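NADH oxidoreductase (Mesorhizobium loti, PDB 3PI7) is a putative quinone reductase of the medium-chain dehydrogenase type that probably binds NADPH and uses it in an oxidoreductase reaction. Local coordinates at residues Phe157-Gln162 with Arg256-Ile261. Numbering follows the deposited sequence.
Sequences FDIVKQ and RARWII. With PO4 (phosphate ion), chain F.
A single water ties helix to strand here: it donates to the carbonyl oxygen I159 O at 2.7 Å and accepts from R258 NH1 at 2.9 Å, lying at the edge of the guanidinium, in its plane. No direct hydrogen bond joins the two segments, so this water is the polar link. R258 gets there by a bend at chi3 (61°), which swings the guanidinium over toward the helix. Its stronger partner lies elsewhere: NE forms a salt bridge with E286 on the neighbouring strand 284-287, which probably helps hold the guanidinium's orientation. E163, just past the helix segment, makes a weak, long ion pair with NH1 and would at most add to the offset of charge. Close to the water, the methyl CG2 is the atom of I159 that meets the strand residues. It sits anti to the backbone N and comes at the guanidinium obliquely, 3.7 Å from R258 NH1; its apolar contact is with I260 CD1, met tip to tip at 3.6 Å. In the fold, this is helix 148-163 lying over the parallel six-stranded Rossmann sheet, order 3-2-1-4-5-6, with 258-261 as the fifth strand between 236-239 and 284-287. I236 of the adjacent strand 236-239 touches I159 and I260 and also lies against R258, carrying the packing across to the next strand. Well away from the helix, R256 grips a phosphate, probably from the crystallisation liquor, with two nearly straight bonds: NH2 to O3 at 2.7 Å (165°) and NE to O1 at 2.9 Å (168°). R256 NH2 also forms a salt bridge with E292 of the second subunit.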
loop_
_atom_site.group_PDB
_atom_site.type_symbol
_atom_site.label_atom_id
_atom_site.label_comp_id
_atom_site.label_asym_id
_atom_site.label_seq_id
_atom_site.Cartn_x
_atom_site.Cartn_y
_atom_site.Cartn_z
ATOM N N PHE A 157 16.466 3.706 7.473
ATOM C CA PHE A 157 16.413 4.631 8.590
ATOM C C PHE A 157 16.181 6.067 8.055
ATOM O O PHE A 157 15.507 6.849 8.736
ATOM C CB PHE A 157 17.648 4.521 9.478
ATOM C CG PHE A 157 17.513 5.410 10.685
ATOM C CD1 PHE A 157 16.490 5.205 11.612
ATOM C CD2 PHE A 157 18.378 6.483 10.877
ATOM C CE1 PHE A 157 16.336 6.068 12.704
ATOM C CE2 PHE A 157 18.233 7.322 11.984
ATOM C CZ PHE A 157 17.198 7.121 12.874
ATOM N N ASP A 158 16.667 6.388 6.816
ATOM C CA ASP A 158 16.445 7.695 6.187
ATOM C C ASP A 158 14.923 7.921 6.018
ATOM O O ASP A 158 14.450 9.034 6.182
ATOM C CB ASP A 158 17.178 7.790 4.835
ATOM C CG ASP A 158 18.605 8.335 4.878
ATOM O OD1 ASP A 158 19.023 8.840 5.950
ATOM O OD2 ASP A 158 19.287 8.303 3.824
ATOM N N ILE A 159 14.163 6.842 5.719
ATOM C CA ILE A 159 12.688 6.937 5.580
ATOM C C ILE A 159 12.099 7.339 6.933
ATOM O O ILE A 159 11.260 8.231 7.008
ATOM C CB ILE A 159 12.064 5.620 5.076
ATOM C CG1 ILE A 159 12.606 5.255 3.682
ATOM C CG2 ILE A 159 10.526 5.701 5.086
ATOM C CD1 ILE A 159 12.353 3.753 3.279
ATOM N N VAL A 160 12.547 6.670 8.004
ATOM C CA VAL A 160 12.089 6.983 9.363
ATOM C C VAL A 160 12.390 8.456 9.685
ATOM O O VAL A 160 11.528 9.171 10.208
ATOM C CB VAL A 160 12.741 6.024 10.396
ATOM C CG1 VAL A 160 12.374 6.429 11.828
ATOM C CG2 VAL A 160 12.323 4.587 10.125
ATOM N N LYS A 161 13.620 8.897 9.425
ATOM C CA LYS A 161 14.016 10.286 9.709
ATOM C C LYS A 161 13.208 11.295 8.937
ATOM O O LYS A 161 12.819 12.308 9.507
ATOM C CB LYS A 161 15.487 10.497 9.349
ATOM C CG LYS A 161 16.454 9.925 10.355
ATOM C CD LYS A 161 17.869 10.416 10.031
ATOM C CE LYS A 161 18.122 11.839 10.498
ATOM N N GLN A 162 12.978 11.042 7.632
ATOM C CA GLN A 162 12.216 11.955 6.789
ATOM C C GLN A 162 10.754 12.037 7.233
ATOM O O GLN A 162 10.120 13.079 7.064
ATOM C CB GLN A 162 12.319 11.554 5.306
ATOM C CG GLN A 162 13.719 11.800 4.695
ATOM C CD GLN A 162 14.311 13.147 5.059
ATOM O OE1 GLN A 162 13.781 14.204 4.698
ATOM N NE2 GLN A 162 15.404 13.138 5.819
ATOM N N ARG A 256 -1.953 7.680 8.906
ATOM C CA ARG A 256 -0.848 8.008 8.019
ATOM C C ARG A 256 0.294 6.991 8.128
ATOM O O ARG A 256 1.378 7.243 7.617
ATOM C CB ARG A 256 -0.346 9.441 8.254
ATOM C CG ARG A 256 -1.463 10.463 8.134
ATOM C CD ARG A 256 -0.989 11.885 7.953
ATOM N NE ARG A 256 -2.156 12.757 7.754
ATOM C CZ ARG A 256 -2.773 12.928 6.587
ATOM N NH1 ARG A 256 -2.327 12.317 5.493
ATOM N NH2 ARG A 256 -3.846 13.705 6.505
ATOM N N ALA A 257 0.024 5.827 8.723
ATOM C CA ALA A 257 1.004 4.769 8.830
ATOM C C ALA A 257 1.390 4.239 7.469
ATOM O O ALA A 257 0.550 4.151 6.571
ATOM C CB ALA A 257 0.467 3.642 9.664
ATOM N N ARG A 258 2.688 3.950 7.318
ATOM C CA ARG A 258 3.253 3.379 6.087
ATOM C C ARG A 258 3.823 2.007 6.424
ATOM O O ARG A 258 4.726 1.883 7.280
ATOM C CB ARG A 258 4.347 4.284 5.518
ATOM C CG ARG A 258 3.818 5.606 4.981
ATOM C CD ARG A 258 4.961 6.543 4.698
ATOM N NE ARG A 258 5.881 6.025 3.692
ATOM C CZ ARG A 258 7.081 6.552 3.451
ATOM N NH1 ARG A 258 7.513 7.588 4.160
ATOM N NH2 ARG A 258 7.861 6.039 2.511
ATOM N N TRP A 259 3.273 0.984 5.792
ATOM C CA TRP A 259 3.716 -0.403 5.978
ATOM C C TRP A 259 4.689 -0.648 4.863
ATOM O O TRP A 259 4.289 -0.618 3.696
ATOM C CB TRP A 259 2.485 -1.300 5.897
ATOM C CG TRP A 259 2.675 -2.783 6.029
ATOM C CD1 TRP A 259 3.827 -3.476 6.283
ATOM C CD2 TRP A 259 1.617 -3.739 6.026
ATOM N NE1 TRP A 259 3.547 -4.823 6.398
ATOM C CE2 TRP A 259 2.199 -5.013 6.194
ATOM C CE3 TRP A 259 0.231 -3.652 5.770
ATOM C CZ2 TRP A 259 1.426 -6.185 6.213
ATOM C CZ3 TRP A 259 -0.533 -4.811 5.792
ATOM C CH2 TRP A 259 0.053 -6.052 6.049
ATOM N N ILE A 260 5.976 -0.711 5.208
ATOM C CA ILE A 260 7.060 -0.838 4.232
ATOM C C ILE A 260 7.604 -2.248 4.293
ATOM O O ILE A 260 8.261 -2.632 5.252
ATOM C CB ILE A 260 8.158 0.218 4.467
ATOM C CG1 ILE A 260 7.542 1.631 4.440
ATOM C CG2 ILE A 260 9.278 0.049 3.396
ATOM C CD1 ILE A 260 8.489 2.788 4.709
ATOM N N ILE A 261 7.237 -3.038 3.300
ATOM C CA ILE A 261 7.587 -4.463 3.284
ATOM C C ILE A 261 8.938 -4.627 2.604
ATOM O O ILE A 261 9.097 -4.178 1.472
ATOM C CB ILE A 261 6.466 -5.254 2.557
ATOM C CG1 ILE A 261 5.190 -5.243 3.432
ATOM C CG2 ILE A 261 6.947 -6.688 2.264
ATOM C CD1 ILE A 261 3.902 -5.922 2.855
HETATM P P PO4 F . -4.454 14.781 10.113
HETATM O O1 PO4 F . -3.183 13.835 10.185
HETATM O O2 PO4 F . -5.574 14.382 11.156
HETATM O O3 PO4 F . -5.108 14.628 8.697
HETATM O O4 PO4 F . -3.994 16.262 10.378
HETATM O O HOH W 1 9.966 9.090 4.788
#